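Local coordinates for protein putative N-acetylneuraminate lyase ([Ruminococcus] gnavus ATCC 29149, PDB 6RB7) that is a putative lyase with the (beta/alpha)8-barrel fold of the dihydrodipicolinate synthetase family, assembled from four chains, at residues A[44-49]-A[286-291]; A[81-86]-A[308-313]; A[295-300]-A[323-328]. One frame throughout, in Å; residues are numbered along the deposited sequence. Where two conformers were deposited one is given.

Contacts 1 and 2 tie loops of a (beta/alpha)8 barrel to the C-terminal helical region, and contact 3 lies within that region. Contact 1 joins the loop after strand 41-43 to the start of helix 287-299; contact 3 pairs the end of that helix with helix 317-335. Contact 2 joins the loop after strand 74-77 to the segment leading into helix 317-335. Contacts 1 and 2, centres about 8 Å apart, alternate along the chain and are bridged by Y288 OH-S81 OG and Y49 OH-E83 OE1. Contacts 1 and 3 follow in series, centres about 13 Å apart; contacts 2 and 3, about 20 Å apart, do not touch. Helix 287-299 therefore runs from the barrel loops to the last helix.

Contact 1 (A[44-49]-A[286-291]); sequences AFYACY and NMYAVI
The side chain of Y46 crosses those of Y288 and I291 at about a right angle. CE1 of Y46 approaches CD1 of Y288 to 3.8 Å, arriving near the plane of the Y288 ring, at its edge. The other flank of Y46 rests on I291, whose CG2 branch lies 3.6 Å from CE2 of Y46 and equally close to its OH. I291 branches at CB: CG2 lies anti to the backbone N, while the CG1 arm (chi1 -69°) carries I291 CD1 to 3.7 Å from Y46 OH. This is where a (beta/alpha)8 barrel meets its C-terminal helices: Y46 follows the first strand, and Y288 and I291 face it from the opening turns of helix 287-299. The Y46 hydroxyl is buried here and hydrogen-bonded to G242 O, beyond the last strand. Y288 OH is hydrogen-bonded to S81 OG and also to a bound Tris molecule, while M287 CE sits 3.4 Å above the plane of the Y288 ring, offset toward the rim. N286 caps the helix, its OD1 accepting from Y288 N at 2.9 Å, with the donor lying above the carbonyl plane.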
loop_
_atom_site.group_PDB
_atom_site.type_symbol
_atom_site.label_atom_id
_atom_site.label_comp_id
_atom_site.label_asym_id
_atom_site.label_seq_id
_atom_site.Cartn_x
_atom_site.Cartn_y
_atom_site.Cartn_z
ATOM N N ALA A 44 0.422 -24.010 -14.698
ATOM C CA ALA A 44 -0.948 -23.966 -14.165
ATOM C C ALA A 44 -1.899 -24.504 -15.221
ATOM O O ALA A 44 -1.853 -24.119 -16.389
ATOM C CB ALA A 44 -1.330 -22.578 -13.758
ATOM N N PHE A 45 -2.734 -25.422 -14.805
ATOM C CA PHE A 45 -3.773 -26.038 -15.636
ATOM C C PHE A 45 -4.963 -25.100 -15.741
ATOM O O PHE A 45 -5.449 -24.583 -14.719
ATOM C CB PHE A 45 -4.175 -27.354 -14.999
ATOM C CG PHE A 45 -4.923 -28.297 -15.917
ATOM C CD1 PHE A 45 -4.213 -29.147 -16.743
ATOM C CD2 PHE A 45 -6.302 -28.341 -15.907
ATOM C CE1 PHE A 45 -4.895 -30.009 -17.578
ATOM C CE2 PHE A 45 -6.983 -29.202 -16.747
ATOM C CZ PHE A 45 -6.270 -30.041 -17.594
ATOM N N TYR A 46 -5.443 -24.836 -16.946
ATOM C CA TYR A 46 -6.573 -23.902 -17.147
ATOM C C TYR A 46 -7.913 -24.590 -16.874
ATOM O O TYR A 46 -8.045 -25.832 -16.946
ATOM C CB TYR A 46 -6.546 -23.329 -18.566
ATOM C CG TYR A 46 -5.237 -22.686 -18.927
ATOM C CD1 TYR A 46 -4.669 -21.738 -18.090
ATOM C CD2 TYR A 46 -4.506 -23.081 -20.039
ATOM C CE1 TYR A 46 -3.447 -21.161 -18.390
ATOM C CE2 TYR A 46 -3.307 -22.491 -20.364
ATOM C CZ TYR A 46 -2.753 -21.540 -19.523
ATOM O OH TYR A 46 -1.552 -20.934 -19.842
ATOM N N ALA A 47 -8.908 -23.762 -16.566
ATOM C CA ALA A 47 -10.325 -24.191 -16.510
ATOM C C ALA A 47 -10.792 -24.550 -17.908
ATOM O O ALA A 47 -10.693 -23.716 -18.804
ATOM C CB ALA A 47 -11.204 -23.159 -15.870
ATOM N N CYS A 48 -11.319 -25.760 -18.083
ATOM C CA CYS A 48 -11.807 -26.254 -19.390
ATOM C C CYS A 48 -13.320 -26.406 -19.295
ATOM O O CYS A 48 -13.806 -27.298 -18.534
ATOM C CB CYS A 48 -11.171 -27.588 -19.714
ATOM S SG CYS A 48 -9.371 -27.514 -19.867
ATOM N N TYR A 49 -14.047 -25.580 -20.045
ATOM C CA TYR A 49 -15.509 -25.550 -19.995
ATOM C C TYR A 49 -16.105 -25.991 -21.326
ATOM O O TYR A 49 -15.475 -25.903 -22.367
ATOM C CB TYR A 49 -16.044 -24.166 -19.662
ATOM C CG TYR A 49 -15.486 -23.541 -18.401
ATOM C CD1 TYR A 49 -15.823 -24.013 -17.149
ATOM C CD2 TYR A 49 -14.709 -22.399 -18.495
ATOM C CE1 TYR A 49 -15.358 -23.396 -15.996
ATOM C CE2 TYR A 49 -14.235 -21.772 -17.347
ATOM C CZ TYR A 49 -14.595 -22.254 -16.106
ATOM O OH TYR A 49 -14.107 -21.683 -14.953
ATOM N N ASN A 286 -10.053 -10.938 -20.334
ATOM C CA ASN A 286 -9.096 -11.465 -19.341
ATOM C C ASN A 286 -7.955 -12.198 -20.057
ATOM O O ASN A 286 -8.149 -12.858 -21.090
ATOM C CB ASN A 286 -9.852 -12.375 -18.388
ATOM C CG ASN A 286 -8.953 -12.978 -17.333
ATOM O OD1 ASN A 286 -8.545 -14.143 -17.491
ATOM N ND2 ASN A 286 -8.688 -12.203 -16.284
ATOM N N MET A 287 -6.767 -12.135 -19.463
ATOM C CA MET A 287 -5.579 -12.820 -20.032
ATOM C C MET A 287 -5.857 -14.307 -20.268
ATOM O O MET A 287 -5.385 -14.848 -21.277
ATOM C CB MET A 287 -4.351 -12.681 -19.146
ATOM C CG MET A 287 -3.065 -13.135 -19.881
ATOM S SD MET A 287 -1.718 -13.388 -18.702
ATOM C CE MET A 287 -2.376 -14.802 -17.831
ATOM N N TYR A 288 -6.558 -15.011 -19.372
ATOM C CA TYR A 288 -6.833 -16.451 -19.561
ATOM C C TYR A 288 -7.785 -16.637 -20.755
ATOM O O TYR A 288 -7.691 -17.675 -21.398
ATOM C CB TYR A 288 -7.251 -17.129 -18.261
ATOM C CG TYR A 288 -6.141 -17.062 -17.245
ATOM C CD1 TYR A 288 -4.968 -17.776 -17.432
ATOM C CD2 TYR A 288 -6.210 -16.206 -16.166
ATOM C CE1 TYR A 288 -3.905 -17.676 -16.555
ATOM C CE2 TYR A 288 -5.139 -16.084 -15.288
ATOM C CZ TYR A 288 -3.969 -16.791 -15.509
ATOM O OH TYR A 288 -2.912 -16.707 -14.623
ATOM N N ALA A 289 -8.678 -15.681 -20.990
ATOM C CA ALA A 289 -9.571 -15.742 -22.194
ATOM C C ALA A 289 -8.695 -15.637 -23.448
ATOM O O ALA A 289 -8.966 -16.354 -24.447
ATOM C CB ALA A 289 -10.598 -14.660 -22.142
ATOM N N VAL A 290 -7.692 -14.750 -23.426
ATOM C CA VAL A 290 -6.745 -14.618 -24.559
ATOM C C VAL A 290 -6.023 -15.945 -24.743
ATOM O O VAL A 290 -5.926 -16.437 -25.853
ATOM C CB VAL A 290 -5.759 -13.454 -24.342
ATOM C CG1 VAL A 290 -4.659 -13.468 -25.370
ATOM C CG2 VAL A 290 -6.482 -12.139 -24.275
ATOM N N ILE A 291 -5.507 -16.543 -23.656
ATOM C CA ILE A 291 -4.740 -17.808 -23.797
ATOM C C ILE A 291 -5.631 -18.917 -24.364
ATOM O O ILE A 291 -5.182 -19.639 -25.241
ATOM C CB ILE A 291 -4.102 -18.210 -22.435
ATOM C CG1 ILE A 291 -2.986 -17.222 -22.071
ATOM C CG2 ILE A 291 -3.573 -19.628 -22.509
ATOM C CD1 ILE A 291 -2.437 -17.425 -20.679
#

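Contact 2 (A[81-86]-A[308-313]); sequences SGECIY and EPLPAL
Y86 and L310 make the most extensive part of this contact between a loop of the (beta/alpha)8 barrel, following strand 74-77, and the irregular segment that leads into helix 317-335. The interactions across it are apolar. CG of Y86 lies anti to the carbonyl carbon (chi1 -51°), which turns the ring toward P309 and L310. The Y86 and L310 side chains cross at about a right angle, and the branch point of the leucine does the touching, CG of L310 lying 3.5 Å from CE2 of Y86. On the other flank of the ring, CE1 of Y86 meets CD of P309, the ring carbon bonded to the nitrogen of a cis peptide, at 3.6 Å, and CG of the same proline is only slightly farther off. E83 adds its aliphatic part, with CG 3.9 Å from CD1 of L310, so that this one methyl packs against both E83 and Y86.

Polar interactions lie around the apolar patch and are made mainly with residues outside it. The carboxylate of E83 is held at both oxygens: OE2 forms a salt bridge with K292, and OE1 accepts from R307 N and is hydrogen-bonded to Y49 OH. Within 81-86, Y86 N donates to E83 O at 2.9 Å; the bond closes the turn into the 3-10 segment 84-86, and both side chains point toward 308-313.

A third group of contacts reaches the second subunit. Y86 O and I85 O accept from ND2 of N117 and N116 of that subunit, respectively, and P309 packs on its T118, which places the contact at a subunit interface as well as inside the chain. Back within the chain, CD2 of L310 lies at the phenol end of Y86, 3.7 Å from its OH.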
loop_
_atom_site.group_PDB
_atom_site.type_symbol
_atom_site.label_atom_id
_atom_site.label_comp_id
_atom_site.label_asym_id
_atom_site.label_seq_id
_atom_site.Cartn_x
_atom_site.Cartn_y
_atom_site.Cartn_z
ATOM N N SER A 81 -5.133 -19.538 -11.601
ATOM C CA SER A 81 -5.026 -19.533 -13.083
ATOM C C SER A 81 -6.005 -20.546 -13.664
ATOM O O SER A 81 -6.335 -20.423 -14.836
ATOM C CB SER A 81 -3.580 -19.809 -13.517
ATOM O OG SER A 81 -2.710 -18.788 -13.068
ATOM N N GLY A 82 -6.394 -21.561 -12.880
ATOM C CA GLY A 82 -7.461 -22.509 -13.224
ATOM C C GLY A 82 -8.831 -22.063 -12.768
ATOM O O GLY A 82 -9.761 -22.880 -12.719
ATOM N N GLU A 83 -8.983 -20.800 -12.403
ATOM C CA GLU A 83 -10.281 -20.183 -12.043
ATOM C C GLU A 83 -10.870 -20.804 -10.784
ATOM O O GLU A 83 -12.081 -20.811 -10.630
ATOM C CB GLU A 83 -11.231 -20.205 -13.237
ATOM C CG GLU A 83 -10.654 -19.459 -14.421
ATOM C CD GLU A 83 -11.464 -19.536 -15.712
ATOM O OE1 GLU A 83 -12.693 -19.442 -15.629
ATOM O OE2 GLU A 83 -10.844 -19.610 -16.793
ATOM N N CYS A 84 -10.033 -21.254 -9.856
ATOM C CA CYS A 84 -10.539 -21.992 -8.670
ATOM C C CYS A 84 -11.455 -21.103 -7.838
ATOM O O CYS A 84 -12.417 -21.634 -7.249
ATOM C CB CYS A 84 -9.445 -22.570 -7.794
ATOM S SG CYS A 84 -8.366 -21.375 -6.984
ATOM N N ILE A 85 -11.174 -19.809 -7.770
ATOM C CA ILE A 85 -11.988 -18.833 -6.998
ATOM C C ILE A 85 -13.448 -18.979 -7.441
ATOM O O ILE A 85 -14.343 -18.767 -6.661
ATOM C CB ILE A 85 -11.426 -17.408 -7.267
ATOM C CG1 ILE A 85 -9.993 -17.307 -6.738
ATOM C CG2 ILE A 85 -12.323 -16.313 -6.671
ATOM C CD1 ILE A 85 -9.909 -17.455 -5.254
ATOM N N TYR A 86 -13.672 -19.293 -8.715
ATOM C CA TYR A 86 -14.983 -19.246 -9.377
ATOM C C TYR A 86 -15.631 -20.632 -9.500
ATOM O O TYR A 86 -16.692 -20.750 -10.143
ATOM C CB TYR A 86 -14.863 -18.581 -10.739
ATOM C CG TYR A 86 -14.149 -17.256 -10.681
ATOM C CD1 TYR A 86 -14.636 -16.231 -9.879
ATOM C CD2 TYR A 86 -12.939 -17.058 -11.309
ATOM C CE1 TYR A 86 -13.972 -15.034 -9.749
ATOM C CE2 TYR A 86 -12.294 -15.844 -11.234
ATOM C CZ TYR A 86 -12.787 -14.830 -10.436
ATOM O OH TYR A 86 -12.092 -13.654 -10.297
ATOM N N GLU A 308 -17.501 -15.909 -15.546
ATOM C CA GLU A 308 -17.856 -14.590 -14.982
ATOM C C GLU A 308 -17.671 -14.650 -13.479
ATOM O O GLU A 308 -18.104 -15.603 -12.834
ATOM C CB GLU A 308 -19.279 -14.215 -15.382
ATOM C CG GLU A 308 -19.371 -13.862 -16.859
ATOM C CD GLU A 308 -20.575 -13.055 -17.315
ATOM O OE1 GLU A 308 -21.044 -12.187 -16.556
ATOM O OE2 GLU A 308 -21.019 -13.283 -18.458
ATOM N N PRO A 309 -17.090 -13.621 -12.822
ATOM C CA PRO A 309 -16.891 -12.303 -13.424
ATOM C C PRO A 309 -15.676 -11.989 -14.295
ATOM O O PRO A 309 -15.538 -10.835 -14.709
ATOM C CB PRO A 309 -16.865 -11.413 -12.170
ATOM C CG PRO A 309 -16.216 -12.314 -11.114
ATOM C CD PRO A 309 -16.862 -13.653 -11.381
ATOM N N LEU A 310 -14.838 -12.954 -14.585
ATOM C CA LEU A 310 -13.710 -12.660 -15.496
ATOM C C LEU A 310 -14.314 -12.184 -16.813
ATOM O O LEU A 310 -15.268 -12.795 -17.319
ATOM C CB LEU A 310 -12.855 -13.891 -15.714
ATOM C CG LEU A 310 -12.149 -14.425 -14.475
ATOM C CD1 LEU A 310 -11.354 -15.658 -14.864
ATOM C CD2 LEU A 310 -11.252 -13.352 -13.871
ATOM N N PRO A 311 -13.779 -11.087 -17.383
ATOM C CA PRO A 311 -14.359 -10.547 -18.613
ATOM C C PRO A 311 -13.976 -11.369 -19.844
ATOM O O PRO A 311 -12.801 -11.704 -20.084
ATOM C CB PRO A 311 -13.777 -9.130 -18.672
ATOM C CG PRO A 311 -12.511 -9.203 -17.904
ATOM C CD PRO A 311 -12.801 -10.169 -16.779
ATOM N N ALA A 312 -14.978 -11.553 -20.695
ATOM C CA ALA A 312 -14.827 -12.266 -21.979
ATOM C C ALA A 312 -14.132 -11.372 -23.008
ATOM O O ALA A 312 -14.171 -10.136 -22.896
ATOM C CB ALA A 312 -16.196 -12.669 -22.485
ATOM N N LEU A 313 -13.492 -11.996 -23.992
ATOM C CA LEU A 313 -12.961 -11.268 -25.156
ATOM C C LEU A 313 -14.101 -10.506 -25.839
ATOM O O LEU A 313 -15.231 -11.034 -25.888
ATOM C CB LEU A 313 -12.376 -12.254 -26.160
ATOM C CG LEU A 313 -11.189 -13.083 -25.688
ATOM C CD1 LEU A 313 -10.712 -13.964 -26.805
ATOM C CD2 LEU A 313 -10.062 -12.207 -25.221
#

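Contact 3 (A[295-300]-A[323-328]); sequences LKINEG and EAAQMI
N298 reaches from the last turn of helix 287-299 to A325 on helix 317-335, joining two of the helices that follow the (beta/alpha)8 barrel in the chain. The helix segments run in broadly the same direction, 39° apart, with their axes 9.7 Å from each other at closest approach. From CB of N298, which points toward the other helix, the first torsion turns CG opposite the carbonyl carbon (chi1 -77°) and carries the amide over A325. There CG of N298 lies 4.0 Å from CB of A325. The amide then divides its contacts: OD1 of N298 rests on the same methyl, 3.7 Å from CB of A325, while ND2 turns to the backbone and donates to A325 O at 3.2 Å. The bond is nearly straight, with an N-H...O angle of 171°, and the acceptor lies close to the amide plane of N298. The donor is tilted from the carbonyl plane of A325 and lies well off the C=O direction. One small residue thus offers both a methyl and a carbonyl to the two ends of the same amide, which helps fix the amide's rotation.

At the more exposed margin, I297 adds the CG2 methyl, 4.1 Å from CB of A325, and also touches V321 and K322 on the same helix. A324 and I328 also pack on helix 263-281, and I294 of helix 287-299 touches A324, A325 and I328. One turn beyond A325, CG2 of I328 lies 4.1 Å from ND2 of N298.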
loop_
_atom_site.group_PDB
_atom_site.type_symbol
_atom_site.label_atom_id
_atom_site.label_comp_id
_atom_site.label_asym_id
_atom_site.label_seq_id
_atom_site.Cartn_x
_atom_site.Cartn_y
_atom_site.Cartn_z
ATOM N N LEU A 295 -4.829 -20.987 -27.810
ATOM C CA LEU A 295 -4.697 -22.461 -27.896
ATOM C C LEU A 295 -5.677 -23.016 -28.936
ATOM O O LEU A 295 -5.357 -24.044 -29.534
ATOM C CB LEU A 295 -4.895 -23.086 -26.515
ATOM C CG LEU A 295 -3.731 -22.809 -25.563
ATOM C CD1 LEU A 295 -4.053 -23.355 -24.199
ATOM C CD2 LEU A 295 -2.450 -23.366 -26.135
ATOM N N LYS A 296 -6.802 -22.359 -29.150
ATOM C CA LYS A 296 -7.681 -22.783 -30.297
ATOM C C LYS A 296 -6.946 -22.553 -31.611
ATOM O O LYS A 296 -6.926 -23.471 -32.453
ATOM C CB LYS A 296 -9.022 -22.048 -30.224
ATOM C CG LYS A 296 -9.951 -22.335 -31.389
ATOM C CD LYS A 296 -11.318 -21.678 -31.144
ATOM C CE LYS A 296 -12.438 -22.216 -32.012
ATOM N NZ LYS A 296 -12.469 -23.692 -31.943
ATOM N N ILE A 297 -6.324 -21.389 -31.830
ATOM C CA ILE A 297 -5.589 -21.083 -33.091
ATOM C C ILE A 297 -4.398 -22.000 -33.262
ATOM O O ILE A 297 -4.226 -22.589 -34.352
ATOM C CB ILE A 297 -5.156 -19.606 -33.100
ATOM C CG1 ILE A 297 -6.388 -18.724 -33.090
ATOM C CG2 ILE A 297 -4.197 -19.321 -34.236
ATOM C CD1 ILE A 297 -6.087 -17.269 -32.927
ATOM N N ASN A 298 -3.534 -22.104 -32.238
ATOM C CA ASN A 298 -2.215 -22.744 -32.429
ATOM C C ASN A 298 -2.321 -24.258 -32.230
ATOM O O ASN A 298 -1.441 -24.997 -32.779
ATOM C CB ASN A 298 -1.157 -22.151 -31.503
ATOM C CG ASN A 298 -0.643 -20.811 -31.950
ATOM O OD1 ASN A 298 -0.873 -20.407 -33.100
ATOM N ND2 ASN A 298 0.099 -20.148 -31.072
ATOM N N GLU A 299 -3.320 -24.753 -31.500
ATOM C CA GLU A 299 -3.382 -26.188 -31.125
ATOM C C GLU A 299 -4.706 -26.836 -31.480
ATOM O O GLU A 299 -4.797 -28.075 -31.267
ATOM C CB GLU A 299 -3.053 -26.391 -29.642
ATOM C CG GLU A 299 -1.685 -25.899 -29.291
ATOM C CD GLU A 299 -0.530 -26.764 -29.780
ATOM O OE1 GLU A 299 -0.796 -27.892 -30.338
ATOM O OE2 GLU A 299 0.599 -26.337 -29.579
ATOM N N GLY A 300 -5.717 -26.073 -31.894
ATOM C CA GLY A 300 -7.063 -26.604 -32.118
ATOM C C GLY A 300 -7.706 -27.107 -30.838
ATOM O O GLY A 300 -8.620 -27.949 -30.895
ATOM N N GLU A 323 -2.209 -11.797 -33.034
ATOM C CA GLU A 323 -0.824 -11.280 -32.947
ATOM C C GLU A 323 -0.041 -12.084 -31.907
ATOM O O GLU A 323 1.091 -12.539 -32.219
ATOM C CB GLU A 323 -0.828 -9.800 -32.624
ATOM C CG GLU A 323 0.549 -9.200 -32.682
ATOM C CD GLU A 323 0.569 -7.681 -32.526
ATOM O OE1 GLU A 323 -0.484 -7.104 -32.101
ATOM O OE2 GLU A 323 1.652 -7.078 -32.773
ATOM N N ALA A 324 -0.602 -12.287 -30.728
ATOM C CA ALA A 324 0.107 -13.045 -29.666
ATOM C C ALA A 324 0.340 -14.482 -30.112
ATOM O O ALA A 324 1.433 -15.017 -29.863
ATOM C CB ALA A 324 -0.650 -12.985 -28.371
ATOM N N ALA A 325 -0.639 -15.110 -30.751
ATOM C CA ALA A 325 -0.484 -16.489 -31.249
ATOM C C ALA A 325 0.664 -16.560 -32.260
ATOM O O ALA A 325 1.461 -17.477 -32.174
ATOM C CB ALA A 325 -1.789 -16.999 -31.838
ATOM N N GLN A 326 0.764 -15.588 -33.159
ATOM C CA GLN A 326 1.861 -15.538 -34.143
ATOM C C GLN A 326 3.195 -15.286 -33.436
ATOM O O GLN A 326 4.221 -15.900 -33.831
ATOM C CB GLN A 326 1.590 -14.494 -35.239
ATOM C CG GLN A 326 2.652 -14.543 -36.333
ATOM C CD GLN A 326 2.550 -15.819 -37.120
ATOM O OE1 GLN A 326 1.457 -16.211 -37.520
ATOM N NE2 GLN A 326 3.674 -16.491 -37.334
ATOM N N MET A 327 3.217 -14.413 -32.421
ATOM C CA MET A 327 4.470 -14.145 -31.683
ATOM C C MET A 327 4.993 -15.449 -31.066
ATOM O O MET A 327 6.234 -15.678 -31.045
ATOM C CB MET A 327 4.267 -13.084 -30.592
ATOM C CG MET A 327 3.967 -11.721 -31.178
ATOM S SD MET A 327 3.273 -10.559 -29.988
ATOM C CE MET A 327 4.691 -10.248 -28.970
ATOM N N ILE A 328 4.100 -16.277 -30.552
ATOM C CA ILE A 328 4.494 -17.568 -29.935
ATOM C C ILE A 328 5.086 -18.457 -31.037
ATOM O O ILE A 328 6.144 -19.055 -30.818
ATOM C CB ILE A 328 3.275 -18.198 -29.235
ATOM C CG1 ILE A 328 2.931 -17.387 -27.979
ATOM C CG2 ILE A 328 3.532 -19.647 -28.907
ATOM C CD1 ILE A 328 1.521 -17.624 -27.467
#